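Beta-mannosidase (Hypocrea lixii, PDB 4UOJ) probably hydrolyses terminal beta-D-mannose from the non-reducing ends of beta-mannosides. Local coordinates at residues A[262-267]-A[292-297]; A[327-332]-A[339-344]; A[750-755]-A[805-810]; A[769-774]-A[820-825]. All blocks are in the same frame, centred on the assembly; numbering follows the deposited sequence.

Contact 1 of 4, residues A[262-267]-A[292-297]; sequences GTLPKH and VTQSDM. With CD (cadmium ion), chain V; MAN (alpha-D-mannopyranose), chain F.
The contact sits at one end of the immunoglobulin-like beta sandwich of this family 2 enzyme, where the loop 262-267 passes from strand 252-261 in one sheet to strand 269-276 in the other and is met by Gln294 at the end of edge strand 288-294. The amide of Gln294 does most of the work. Its NE2 donates to Pro265 O at 3.2 Å, with the hydrogen nearly in line (169°) and the acceptor in the amide plane, yet the nitrogen stands 57° out of the carbonyl plane of Pro265. With chi1 at 70°, CG lies between backbone N and C, and the extended remainder of the chain carries the amide across to the loop beside CD2 of Leu264. OE1 takes the backbone N of Ala268 just beyond the loop, so both ends of the amide are engaged and its rotation is fixed. Water 1 accepts from Gln294 NE2 at 2.8 Å and lies 3.0 Å from Leu264 O and 2.8 Å from Ser295 O. Water 2 accepts from Leu264 N at 2.7 Å and lies 2.8 Å from Asp296 O. A leucine in place of Gln294 would probably leave Pro265 O and Ala268 N without their amide partner and deprive water 1 of its donor. The exposed carboxylate of Asp296 binds a cadmium ion through OD1 at 2.5 Å. The chemistry is thus that of a hydrated surface seam, tied by one side-chain amide and by waters between backbone groups that do not pair directly.

Contact 2 of 4, residues A[327-332]-A[339-344]; sequences TVSVSS and ILVSQR. With NAG (2-acetamido-2-deoxy-beta-D-glucopyranose), chain S.
A beta hairpin of the immunoglobulin-like sandwich, formed by strands 324-331 and 340-346, opens at its loop end with a classic beta bulge in which Ile339 and Leu340 both face Val330. The oxygen of Val330 takes Ile339 N at 2.8 Å and, weakly, Leu340 N at 3.4 Å. Beyond the bulge the antiparallel pairing is regular: Val330 N donates to Leu340 O, and Val328 and Ser342 exchange bonds in both directions. Val328, Val330, Leu340 and Ser342 point into the sandwich, toward strands 227-237 and 252-261, and Val330 CB packs on Leu340 CB at 3.9 Å. Thr327, Ser329, Val341 and Gln343 lie on the other face. There the two branches of Thr327 divide their neighbours: CG2, anti to the backbone N, leans on Val341 CG1 at 3.7 Å, while OG1 lies against Gln343 CG at 3.3 Å. The Gln343 chain then bends at chi2 (-128°) and swings its amide away from the hairpin to a bound N-acetylglucosamine, where Gln343 NE2 donates to the ring oxygen O5 at 3.1 Å. Replacing Gln343 with an alanine would probably leave that ring oxygen without its amide donor and uncover the hydroxyl side of Thr327. A second bond from Gln343 NE2, to O6 of the same sugar at 3.3 Å, is weak.

Contact 3 of 4, residues A[750-755]-A[805-810]; sequences ANELEI and TANIQS
The side-chain amide of Asn807 faces two ways, reaching Glu752 across the sheet with its nitrogen and holding its own chain in a turn with its oxygen. ND2 donates to Glu752 OE1 at 3.3 Å, a weak bond between carboxylate and amide planes 67° apart. OD1 accepts from Ser810 N at 2.8 Å and from Gln809 N at 3.0 Å, from opposite faces of its plane, the first almost straight (176°). This Asx turn within an Asx motif bends the chain away as strand 799-807 ends. Where strand 752-759, its neighbour in the three-stranded sheet of the mannosidase Ig/CBM-like domain, begins, Asn751 and Glu752 both face Asn747, a G1 beta bulge. Both irregularities fall at the same end of the pair, where Ile808 N reaches Asn751 O at 2.9 Å; farther along, Leu753 and Ala806 bond both ways. Ile808 points inward, its CD1 4.1 Å from Leu753 CB, both against Phe849 of the facing sheet. Glu752 bends at chi2 (80°), bringing its carboxylate over the Ala806-Asn807 peptide; a cadmium ion lies about 3 Å from that side chain's nearest atom. With an amide N-H and a cation close by, the carboxylate's negative charge is probably stabilised.

Contact 4 of 4, residues A[769-774]-A[820-825]; sequences VSLTWV and AVLVIE
The indole of Trp773 lies with one face against Leu822: CB of Leu822 stands 3.5 Å from the centroid of the six-membered ring, only 5° off its normal, a CH-pi contact squarely over the face. CD1 of the same leucine reaches the five-membered ring, 3.7 Å from Trp773 NE1. Obliquely to the ring lie Val821 O and the methyl of Ala820, whose CB is 4.1 Å from Trp773 CZ3. Elsewhere the indole touches Phe849, Ala785 and Met787. With CG anti to the backbone N (chi1 171°), Leu822 puts both methyls on the same side of the indole as CB, CD1 toward the five-membered ring and CD2 near CZ2, and CD1 also packs against Leu771 CB.

Strands 765-774 and 821-830 are the two central members of a four-stranded antiparallel sheet, one layer of the immunoglobulin-like sandwich assigned to the mannosidase Ig/CBM-like domain. Ser770 with Glu825, Thr772 with Val823 and Val774 with Val821 are the hydrogen-bonded pairs, each joined in both directions. Trp773, Leu822, Leu771 and Ile824 project into the sandwich, where Leu771 and Leu822 meet Ile755 of the opposing sheet. Val769 CG1 continues this apolar surface, 3.7 Å from Ile824 CG2.

The reverse face is more polar. Val774 and Val821 run side by side there, CG2 to CG1 at 3.8 Å, but farther along water 3 is held by three groups: it donates to Val823 O at 2.8 Å and bonds Ser770 OG at 2.9 Å and Thr772 OG1 at 2.8 Å. Thr772 also touches Arg907, from the C-terminal Ig-fold domain.

How the contacts relate
The four contacts fall into two pairs, in separate immunoglobulin-like sandwiches on opposite sides of the chain's centre, with centres about 63 to 73 Å apart between pairs. Contacts 1 and 2 follow one another in sequence, their centres about 13 Å apart: the loop of contact 1 rests on the hairpin of contact 2, Leu264 CD1 lying 3.9 Å from Ile339 CD1. Contacts 3 and 4, centres about 14 Å apart, alternate along the chain because strands 752-759 and 799-807 form one sheet, 765-774 and 821-830 the other. Ile755 CD1, 3.8 Å from Leu771 CD2, joins the layers. Strands of the large mixed sheet come between the pairs in sequence, so each pair is packing within its own domain.

Contact 1 of 4, residues A[262-267]-A[292-297]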
loop_
_atom_site.group_PDB
_atom_site.type_symbol
_atom_site.label_atom_id
_atom_site.label_comp_id
_atom_site.label_asym_id
_atom_site.label_seq_id
_atom_site.Cartn_x
_atom_site.Cartn_y
_atom_site.Cartn_z
ATOM N N GLY A 262 -27.535 2.827 -23.021
ATOM C CA GLY A 262 -28.019 1.515 -23.410
ATOM C C GLY A 262 -27.860 1.286 -24.903
ATOM O O GLY A 262 -27.054 0.437 -25.306
ATOM N N THR A 263 -28.600 2.063 -25.728
ATOM C CA THR A 263 -28.669 1.867 -27.207
ATOM C C THR A 263 -27.876 2.848 -28.105
ATOM O O THR A 263 -28.322 3.975 -28.349
ATOM C CB THR A 263 -30.137 1.728 -27.681
ATOM O OG1 THR A 263 -30.831 0.814 -26.825
ATOM C CG2 THR A 263 -30.233 1.249 -29.126
ATOM N N LEU A 264 -26.732 2.370 -28.638
ATOM C CA LEU A 264 -25.866 3.147 -29.536
ATOM C C LEU A 264 -26.105 2.729 -30.985
ATOM O O LEU A 264 -25.880 1.566 -31.319
ATOM C CB LEU A 264 -24.382 2.973 -29.176
ATOM C CG LEU A 264 -23.326 3.460 -30.183
ATOM C CD1 LEU A 264 -23.247 4.982 -30.231
ATOM C CD2 LEU A 264 -21.966 2.867 -29.865
ATOM N N PRO A 265 -26.533 3.660 -31.862
ATOM C CA PRO A 265 -26.808 3.266 -33.253
ATOM C C PRO A 265 -25.558 2.926 -34.060
ATOM O O PRO A 265 -24.469 3.387 -33.733
ATOM C CB PRO A 265 -27.551 4.484 -33.834
ATOM C CG PRO A 265 -27.934 5.335 -32.647
ATOM C CD PRO A 265 -26.866 5.079 -31.634
ATOM N N LYS A 266 -25.739 2.110 -35.107
ATOM C CA LYS A 266 -24.690 1.641 -36.019
ATOM C C LYS A 266 -23.913 2.795 -36.670
ATOM O O LYS A 266 -24.430 3.913 -36.750
ATOM C CB LYS A 266 -25.286 0.702 -37.098
ATOM C CG LYS A 266 -25.885 -0.591 -36.546
ATOM C CD LYS A 266 -24.832 -1.688 -36.352
ATOM C CE LYS A 266 -25.034 -2.489 -35.077
ATOM N NZ LYS A 266 -26.263 -3.334 -35.107
ATOM N N HIS A 267 -22.678 2.498 -37.136
ATOM C CA HIS A 267 -21.737 3.451 -37.767
ATOM C C HIS A 267 -21.430 4.603 -36.813
ATOM O O HIS A 267 -21.553 5.778 -37.180
ATOM C CB HIS A 267 -22.227 4.019 -39.137
ATOM C CG HIS A 267 -22.767 3.009 -40.102
ATOM N ND1 HIS A 267 -23.990 3.185 -40.733
ATOM C CD2 HIS A 267 -22.235 1.843 -40.541
ATOM C CE1 HIS A 267 -24.177 2.135 -41.513
ATOM N NE2 HIS A 267 -23.146 1.297 -41.414
ATOM N N VAL A 292 -12.805 1.903 -35.383
ATOM C CA VAL A 292 -13.934 1.888 -34.452
ATOM C C VAL A 292 -14.664 0.543 -34.484
ATOM O O VAL A 292 -15.031 0.067 -35.556
ATOM C CB VAL A 292 -14.876 3.118 -34.639
ATOM C CG1 VAL A 292 -16.091 3.048 -33.724
ATOM C CG2 VAL A 292 -14.119 4.413 -34.383
ATOM N N THR A 293 -14.822 -0.076 -33.305
ATOM C CA THR A 293 -15.582 -1.311 -33.099
ATOM C C THR A 293 -16.671 -1.039 -32.068
ATOM O O THR A 293 -16.456 -0.277 -31.142
ATOM C CB THR A 293 -14.690 -2.499 -32.660
ATOM O OG1 THR A 293 -13.914 -2.143 -31.514
ATOM C CG2 THR A 293 -13.775 -3.001 -33.782
ATOM N N GLN A 294 -17.833 -1.665 -32.228
ATOM C CA GLN A 294 -18.951 -1.503 -31.301
ATOM C C GLN A 294 -19.747 -2.785 -31.071
ATOM O O GLN A 294 -19.801 -3.665 -31.923
ATOM C CB GLN A 294 -19.868 -0.334 -31.712
ATOM C CG GLN A 294 -20.694 -0.560 -32.965
ATOM C CD GLN A 294 -21.363 0.702 -33.437
ATOM O OE1 GLN A 294 -20.772 1.486 -34.173
ATOM N NE2 GLN A 294 -22.613 0.906 -33.040
ATOM N N SER A 295 -20.357 -2.877 -29.896
ATOM C CA SER A 295 -21.193 -3.993 -29.476
ATOM C C SER A 295 -22.423 -3.408 -28.774
ATOM O O SER A 295 -22.651 -2.204 -28.845
ATOM C CB SER A 295 -20.400 -4.950 -28.579
ATOM O OG SER A 295 -19.963 -4.322 -27.379
ATOM N N ASP A 296 -23.221 -4.265 -28.135
ATOM C CA ASP A 296 -24.439 -3.885 -27.419
ATOM C C ASP A 296 -24.184 -2.757 -26.410
ATOM O O ASP A 296 -24.933 -1.772 -26.397
ATOM C CB ASP A 296 -25.048 -5.143 -26.749
ATOM C CG ASP A 296 -26.315 -4.891 -25.924
ATOM O OD1 ASP A 296 -27.410 -4.765 -26.524
ATOM O OD2 ASP A 296 -26.217 -4.872 -24.666
ATOM N N MET A 297 -23.118 -2.895 -25.595
ATOM C CA MET A 297 -22.785 -1.941 -24.517
ATOM C C MET A 297 -21.337 -1.361 -24.531
ATOM O O MET A 297 -20.921 -0.745 -23.558
ATOM C CB MET A 297 -23.119 -2.556 -23.126
ATOM C CG MET A 297 -22.234 -3.764 -22.733
ATOM S SD MET A 297 -22.313 -4.294 -20.993
ATOM C CE MET A 297 -24.068 -4.784 -20.893
HETATM CD CD CD V . -29.042 -3.039 -25.823
HETATM C C1 MAN F . -17.334 -8.288 -21.786
HETATM C C2 MAN F . -18.845 -8.076 -21.859
HETATM C C3 MAN F . -19.166 -7.110 -22.990
HETATM C C4 MAN F . -18.383 -5.813 -22.858
HETATM C C5 MAN F . -16.888 -6.054 -22.599
HETATM C C6 MAN F . -16.170 -4.803 -22.114
HETATM O O2 MAN F . -19.311 -7.541 -20.632
HETATM O O3 MAN F . -20.561 -6.813 -23.012
HETATM O O4 MAN F . -18.511 -5.084 -24.071
HETATM O O5 MAN F . -16.676 -7.035 -21.587
HETATM O O6 MAN F . -16.630 -4.373 -20.825
HETATM O O HOH W 1 -23.642 -0.390 -30.766
HETATM O O HOH W 2 -25.819 -0.207 -28.525
#

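Contact 2 of 4, residues A[327-332]-A[339-344]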
loop_
_atom_site.group_PDB
_atom_site.type_symbol
_atom_site.label_atom_id
_atom_site.label_comp_id
_atom_site.label_asym_id
_atom_site.label_seq_id
_atom_site.Cartn_x
_atom_site.Cartn_y
_atom_site.Cartn_z
ATOM N N THR A 327 -10.853 13.621 -23.310
ATOM C CA THR A 327 -12.304 13.614 -23.388
ATOM C C THR A 327 -12.666 12.899 -24.671
ATOM O O THR A 327 -12.307 13.361 -25.749
ATOM C CB THR A 327 -12.876 15.042 -23.266
ATOM O OG1 THR A 327 -12.345 15.660 -22.090
ATOM C CG2 THR A 327 -14.404 15.057 -23.185
ATOM N N VAL A 328 -13.331 11.742 -24.542
ATOM C CA VAL A 328 -13.746 10.916 -25.669
ATOM C C VAL A 328 -15.213 11.185 -25.929
ATOM O O VAL A 328 -16.025 11.068 -25.015
ATOM C CB VAL A 328 -13.484 9.406 -25.439
ATOM C CG1 VAL A 328 -13.710 8.610 -26.720
ATOM C CG2 VAL A 328 -12.075 9.155 -24.900
ATOM N N SER A 329 -15.538 11.577 -27.173
ATOM C CA SER A 329 -16.912 11.891 -27.600
ATOM C C SER A 329 -17.394 10.894 -28.642
ATOM O O SER A 329 -16.738 10.681 -29.654
ATOM C CB SER A 329 -17.007 13.314 -28.141
ATOM O OG SER A 329 -16.879 14.259 -27.099
ATOM N N VAL A 330 -18.541 10.268 -28.375
ATOM C CA VAL A 330 -19.148 9.296 -29.291
ATOM C C VAL A 330 -20.382 9.904 -29.967
ATOM O O VAL A 330 -21.357 10.252 -29.309
ATOM C CB VAL A 330 -19.454 7.931 -28.620
ATOM C CG1 VAL A 330 -19.913 6.902 -29.652
ATOM C CG2 VAL A 330 -18.233 7.414 -27.868
ATOM N N SER A 331 -20.303 10.042 -31.292
ATOM C CA SER A 331 -21.378 10.576 -32.126
ATOM C C SER A 331 -21.935 9.493 -33.029
ATOM O O SER A 331 -21.215 8.589 -33.439
ATOM C CB SER A 331 -20.877 11.745 -32.981
ATOM O OG SER A 331 -20.885 12.954 -32.246
ATOM N N SER A 332 -23.219 9.608 -33.366
ATOM C CA SER A 332 -23.872 8.674 -34.283
ATOM C C SER A 332 -24.111 9.333 -35.633
ATOM O O SER A 332 -24.226 10.556 -35.698
ATOM C CB SER A 332 -25.187 8.189 -33.698
ATOM O OG SER A 332 -25.469 6.906 -34.217
ATOM N N ILE A 339 -23.585 11.678 -28.251
ATOM C CA ILE A 339 -24.500 11.068 -27.316
ATOM C C ILE A 339 -23.857 10.401 -26.098
ATOM O O ILE A 339 -24.543 10.058 -25.156
ATOM C CB ILE A 339 -25.469 10.112 -28.037
ATOM C CG1 ILE A 339 -24.733 9.009 -28.779
ATOM C CG2 ILE A 339 -26.341 10.892 -29.010
ATOM C CD1 ILE A 339 -25.562 7.761 -28.896
ATOM N N LEU A 340 -22.546 10.205 -26.151
ATOM C CA LEU A 340 -21.764 9.681 -25.049
ATOM C C LEU A 340 -20.486 10.459 -24.930
ATOM O O LEU A 340 -19.773 10.633 -25.888
ATOM C CB LEU A 340 -21.444 8.215 -25.270
ATOM C CG LEU A 340 -20.758 7.414 -24.166
ATOM C CD1 LEU A 340 -21.528 7.482 -22.851
ATOM C CD2 LEU A 340 -20.575 5.991 -24.614
ATOM N N VAL A 341 -20.186 10.912 -23.731
ATOM C CA VAL A 341 -18.969 11.678 -23.451
ATOM C C VAL A 341 -18.323 11.130 -22.176
ATOM O O VAL A 341 -18.977 11.037 -21.138
ATOM C CB VAL A 341 -19.260 13.201 -23.349
ATOM C CG1 VAL A 341 -17.991 13.992 -23.066
ATOM C CG2 VAL A 341 -19.936 13.734 -24.616
ATOM N N SER A 342 -17.046 10.744 -22.256
ATOM C CA SER A 342 -16.290 10.258 -21.084
ATOM C C SER A 342 -14.947 10.969 -20.933
ATOM O O SER A 342 -14.220 11.146 -21.914
ATOM C CB SER A 342 -16.074 8.750 -21.145
ATOM O OG SER A 342 -15.485 8.296 -19.935
ATOM N N GLN A 343 -14.612 11.334 -19.705
ATOM C CA GLN A 343 -13.358 11.995 -19.417
ATOM C C GLN A 343 -12.493 11.274 -18.383
ATOM O O GLN A 343 -12.959 10.820 -17.373
ATOM C CB GLN A 343 -13.603 13.407 -18.936
ATOM C CG GLN A 343 -12.376 14.253 -19.094
ATOM C CD GLN A 343 -11.974 14.973 -17.837
ATOM O OE1 GLN A 343 -12.467 16.070 -17.565
ATOM N NE2 GLN A 343 -11.049 14.378 -17.073
ATOM N N ARG A 344 -11.207 11.226 -18.652
ATOM C CA ARG A 344 -10.221 10.621 -17.750
ATOM C C ARG A 344 -8.941 11.439 -17.771
ATOM O O ARG A 344 -8.620 12.055 -18.772
ATOM C CB ARG A 344 -9.904 9.161 -18.125
ATOM C CG ARG A 344 -11.041 8.158 -17.933
ATOM C CD ARG A 344 -11.438 7.961 -16.484
ATOM N NE ARG A 344 -12.500 6.951 -16.315
ATOM C CZ ARG A 344 -13.804 7.209 -16.381
ATOM N NH1 ARG A 344 -14.223 8.431 -16.652
ATOM N NH2 ARG A 344 -14.692 6.245 -16.201
HETATM C C1 NAG S . -8.838 17.583 -15.760
HETATM C C2 NAG S . -9.347 18.918 -15.235
HETATM C C3 NAG S . -9.427 18.890 -13.718
HETATM C C4 NAG S . -10.196 17.662 -13.237
HETATM C C5 NAG S . -9.636 16.391 -13.856
HETATM C C6 NAG S . -10.476 15.182 -13.427
HETATM C C7 NAG S . -8.620 20.617 -16.800
HETATM C C8 NAG S . -7.648 21.726 -17.096
HETATM N N2 NAG S . -8.438 19.982 -15.630
HETATM O O3 NAG S . -10.081 20.100 -13.288
HETATM O O4 NAG S . -10.101 17.578 -11.808
HETATM O O5 NAG S . -9.677 16.522 -15.281
HETATM O O6 NAG S . -9.909 14.003 -14.017
HETATM O O7 NAG S . -9.519 20.303 -17.600
#

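Contact 3 of 4, residues A[750-755]-A[805-810]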
loop_
_atom_site.group_PDB
_atom_site.type_symbol
_atom_site.label_atom_id
_atom_site.label_comp_id
_atom_site.label_asym_id
_atom_site.label_seq_id
_atom_site.Cartn_x
_atom_site.Cartn_y
_atom_site.Cartn_z
ATOM N N ALA A 750 32.868 -10.981 14.012
ATOM C CA ALA A 750 34.231 -10.741 13.513
ATOM C C ALA A 750 34.815 -9.407 14.005
ATOM O O ALA A 750 35.996 -9.166 13.824
ATOM C CB ALA A 750 34.247 -10.778 11.990
ATOM N N ASN A 751 33.976 -8.553 14.624
ATOM C CA ASN A 751 34.321 -7.206 15.129
ATOM C C ASN A 751 34.819 -6.261 14.015
ATOM O O ASN A 751 35.715 -5.448 14.227
ATOM C CB ASN A 751 35.302 -7.280 16.329
ATOM C CG ASN A 751 34.797 -6.550 17.570
ATOM O OD1 ASN A 751 33.749 -6.880 18.129
ATOM N ND2 ASN A 751 35.546 -5.567 18.028
ATOM N N GLU A 752 34.210 -6.373 12.830
ATOM C CA GLU A 752 34.571 -5.584 11.653
ATOM C C GLU A 752 33.499 -4.558 11.309
ATOM O O GLU A 752 32.318 -4.849 11.352
ATOM C CB GLU A 752 34.835 -6.507 10.458
ATOM C CG GLU A 752 35.672 -5.884 9.350
ATOM C CD GLU A 752 37.170 -5.864 9.599
ATOM O OE1 GLU A 752 37.673 -6.732 10.356
ATOM O OE2 GLU A 752 37.851 -4.992 9.003
ATOM N N LEU A 753 33.939 -3.350 10.978
ATOM C CA LEU A 753 33.085 -2.242 10.571
ATOM C C LEU A 753 33.354 -1.937 9.107
ATOM O O LEU A 753 34.510 -1.817 8.691
ATOM C CB LEU A 753 33.325 -0.994 11.441
ATOM C CG LEU A 753 32.670 0.337 11.020
ATOM C CD1 LEU A 753 31.134 0.277 11.105
ATOM C CD2 LEU A 753 33.191 1.491 11.867
ATOM N N GLU A 754 32.273 -1.841 8.329
ATOM C CA GLU A 754 32.316 -1.478 6.917
ATOM C C GLU A 754 31.376 -0.302 6.703
ATOM O O GLU A 754 30.223 -0.369 7.098
ATOM C CB GLU A 754 31.879 -2.655 6.022
ATOM C CG GLU A 754 32.948 -3.700 5.755
ATOM C CD GLU A 754 32.492 -4.865 4.895
ATOM O OE1 GLU A 754 31.678 -4.663 3.987
ATOM O OE2 GLU A 754 32.973 -5.988 5.098
ATOM N N ILE A 755 31.864 0.772 6.091
ATOM C CA ILE A 755 30.999 1.896 5.716
ATOM C C ILE A 755 30.939 1.959 4.191
ATOM O O ILE A 755 31.973 2.001 3.522
ATOM C CB ILE A 755 31.347 3.258 6.386
ATOM C CG1 ILE A 755 31.298 3.141 7.923
ATOM C CG2 ILE A 755 30.361 4.360 5.922
ATOM C CD1 ILE A 755 32.162 4.121 8.629
ATOM N N THR A 805 36.822 0.265 5.888
ATOM C CA THR A 805 36.903 -1.105 6.371
ATOM C C THR A 805 37.852 -1.108 7.560
ATOM O O THR A 805 39.004 -0.703 7.421
ATOM C CB THR A 805 37.245 -2.119 5.256
ATOM O OG1 THR A 805 37.286 -3.427 5.828
ATOM C CG2 THR A 805 38.569 -1.820 4.543
ATOM N N ALA A 806 37.350 -1.483 8.745
ATOM C CA ALA A 806 38.153 -1.439 9.971
ATOM C C ALA A 806 37.729 -2.429 11.018
ATOM O O ALA A 806 36.550 -2.537 11.324
ATOM C CB ALA A 806 38.113 -0.039 10.574
ATOM N N ASN A 807 38.706 -3.118 11.613
ATOM C CA ASN A 807 38.473 -3.983 12.762
ATOM C C ASN A 807 38.482 -3.070 13.981
ATOM O O ASN A 807 39.432 -2.328 14.168
ATOM C CB ASN A 807 39.548 -5.056 12.870
ATOM C CG ASN A 807 39.235 -6.104 13.911
ATOM O OD1 ASN A 807 39.411 -5.899 15.114
ATOM N ND2 ASN A 807 38.763 -7.250 13.462
ATOM N N ILE A 808 37.396 -3.085 14.768
ATOM C CA ILE A 808 37.224 -2.233 15.961
ATOM C C ILE A 808 38.333 -2.446 17.007
ATOM O O ILE A 808 38.668 -1.513 17.730
ATOM C CB ILE A 808 35.778 -2.371 16.526
ATOM C CG1 ILE A 808 34.771 -1.687 15.580
ATOM C CG2 ILE A 808 35.612 -1.793 17.927
ATOM C CD1 ILE A 808 33.585 -2.551 15.193
ATOM N N GLN A 809 38.931 -3.651 17.036
ATOM C CA GLN A 809 40.007 -4.012 17.965
ATOM C C GLN A 809 41.407 -3.867 17.339
ATOM O O GLN A 809 42.249 -3.154 17.884
ATOM C CB GLN A 809 39.774 -5.443 18.492
ATOM C CG GLN A 809 40.407 -5.738 19.853
ATOM C CD GLN A 809 39.743 -4.996 20.999
ATOM O OE1 GLN A 809 38.524 -4.767 21.004
ATOM N NE2 GLN A 809 40.541 -4.615 21.995
ATOM N N SER A 810 41.634 -4.531 16.193
ATOM C CA SER A 810 42.924 -4.564 15.477
ATOM C C SER A 810 43.298 -3.266 14.769
ATOM O O SER A 810 44.437 -2.837 14.871
ATOM C CB SER A 810 42.969 -5.712 14.461
ATOM O OG SER A 810 42.806 -6.971 15.083
#

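Contact 4 of 4, residues A[769-774]-A[820-825]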
loop_
_atom_site.group_PDB
_atom_site.type_symbol
_atom_site.label_atom_id
_atom_site.label_comp_id
_atom_site.label_asym_id
_atom_site.label_seq_id
_atom_site.Cartn_x
_atom_site.Cartn_y
_atom_site.Cartn_z
ATOM N N VAL A 769 32.401 12.038 3.016
ATOM C CA VAL A 769 31.802 11.550 4.242
ATOM C C VAL A 769 32.684 11.932 5.443
ATOM O O VAL A 769 33.845 11.557 5.518
ATOM C CB VAL A 769 31.516 10.024 4.169
ATOM C CG1 VAL A 769 30.988 9.486 5.481
ATOM C CG2 VAL A 769 30.515 9.711 3.068
ATOM N N SER A 770 32.102 12.683 6.374
ATOM C CA SER A 770 32.704 13.106 7.636
ATOM C C SER A 770 32.551 11.971 8.683
ATOM O O SER A 770 31.453 11.426 8.855
ATOM C CB SER A 770 31.999 14.377 8.102
ATOM O OG SER A 770 32.542 14.884 9.286
ATOM N N LEU A 771 33.662 11.596 9.350
ATOM C CA LEU A 771 33.677 10.492 10.318
ATOM C C LEU A 771 34.269 10.948 11.639
ATOM O O LEU A 771 35.489 11.068 11.759
ATOM C CB LEU A 771 34.438 9.272 9.742
ATOM C CG LEU A 771 33.954 8.738 8.391
ATOM C CD1 LEU A 771 35.041 7.983 7.693
ATOM C CD2 LEU A 771 32.701 7.888 8.527
ATOM N N THR A 772 33.404 11.247 12.614
ATOM C CA THR A 772 33.817 11.804 13.907
ATOM C C THR A 772 33.559 10.844 15.062
ATOM O O THR A 772 32.409 10.491 15.351
ATOM C CB THR A 772 33.175 13.183 14.139
ATOM O OG1 THR A 772 33.262 13.966 12.946
ATOM C CG2 THR A 772 33.825 13.928 15.275
ATOM N N TRP A 773 34.642 10.417 15.710
ATOM C CA TRP A 773 34.583 9.522 16.851
ATOM C C TRP A 773 34.635 10.376 18.115
ATOM O O TRP A 773 35.618 11.083 18.351
ATOM C CB TRP A 773 35.741 8.516 16.823
ATOM C CG TRP A 773 35.514 7.296 15.987
ATOM C CD1 TRP A 773 36.095 7.012 14.796
ATOM C CD2 TRP A 773 34.714 6.155 16.328
ATOM N NE1 TRP A 773 35.693 5.779 14.355
ATOM C CE2 TRP A 773 34.847 5.228 15.281
ATOM C CE3 TRP A 773 33.896 5.828 17.416
ATOM C CZ2 TRP A 773 34.176 4.000 15.282
ATOM C CZ3 TRP A 773 33.243 4.620 17.417
ATOM C CH2 TRP A 773 33.387 3.717 16.363
ATOM N N VAL A 774 33.577 10.331 18.904
ATOM C CA VAL A 774 33.508 11.040 20.161
ATOM C C VAL A 774 33.039 10.116 21.258
ATOM O O VAL A 774 32.429 9.123 21.013
ATOM C CB VAL A 774 32.600 12.285 20.090
ATOM C CG1 VAL A 774 33.076 13.234 19.026
ATOM C CG2 VAL A 774 31.163 11.914 19.852
ATOM N N ALA A 820 31.586 5.420 23.384
ATOM C CA ALA A 820 32.002 5.802 22.031
ATOM C C ALA A 820 30.857 5.811 21.033
ATOM O O ALA A 820 29.985 4.973 21.085
ATOM C CB ALA A 820 33.082 4.861 21.539
ATOM N N VAL A 821 30.888 6.770 20.115
ATOM C CA VAL A 821 29.935 6.895 19.012
ATOM C C VAL A 821 30.633 7.526 17.812
ATOM O O VAL A 821 31.403 8.460 17.960
ATOM C CB VAL A 821 28.586 7.577 19.398
ATOM C CG1 VAL A 821 28.731 9.049 19.756
ATOM C CG2 VAL A 821 27.544 7.388 18.311
ATOM N N LEU A 822 30.399 6.954 16.635
ATOM C CA LEU A 822 30.900 7.473 15.369
ATOM C C LEU A 822 29.729 8.192 14.702
ATOM O O LEU A 822 28.705 7.578 14.443
ATOM C CB LEU A 822 31.453 6.344 14.460
ATOM C CG LEU A 822 31.811 6.705 13.006
ATOM C CD1 LEU A 822 32.919 7.749 12.947
ATOM C CD2 LEU A 822 32.205 5.460 12.237
ATOM N N VAL A 823 29.883 9.499 14.483
ATOM C CA VAL A 823 28.886 10.342 13.828
ATOM C C VAL A 823 29.296 10.419 12.347
ATOM O O VAL A 823 30.428 10.814 12.031
ATOM C CB VAL A 823 28.790 11.739 14.492
ATOM C CG1 VAL A 823 27.864 12.663 13.716
ATOM C CG2 VAL A 823 28.342 11.629 15.939
ATOM N N ILE A 824 28.371 10.023 11.466
ATOM C CA ILE A 824 28.565 9.959 10.011
ATOM C C ILE A 824 27.760 11.066 9.312
ATOM O O ILE A 824 26.547 11.163 9.496
ATOM C CB ILE A 824 28.181 8.541 9.480
ATOM C CG1 ILE A 824 28.816 7.417 10.330
ATOM C CG2 ILE A 824 28.588 8.390 8.036
ATOM C CD1 ILE A 824 28.122 6.071 10.257
ATOM N N GLU A 825 28.434 11.911 8.521
ATOM C CA GLU A 825 27.781 13.001 7.770
ATOM C C GLU A 825 28.258 12.976 6.319
ATOM O O GLU A 825 29.424 13.232 6.034
ATOM C CB GLU A 825 28.012 14.389 8.413
ATOM C CG GLU A 825 27.392 14.587 9.803
ATOM C CD GLU A 825 27.525 15.993 10.400
ATOM O OE1 GLU A 825 27.067 16.969 9.758
ATOM O OE2 GLU A 825 28.067 16.127 11.527
HETATM O O HOH W 3 31.075 13.419 11.296
#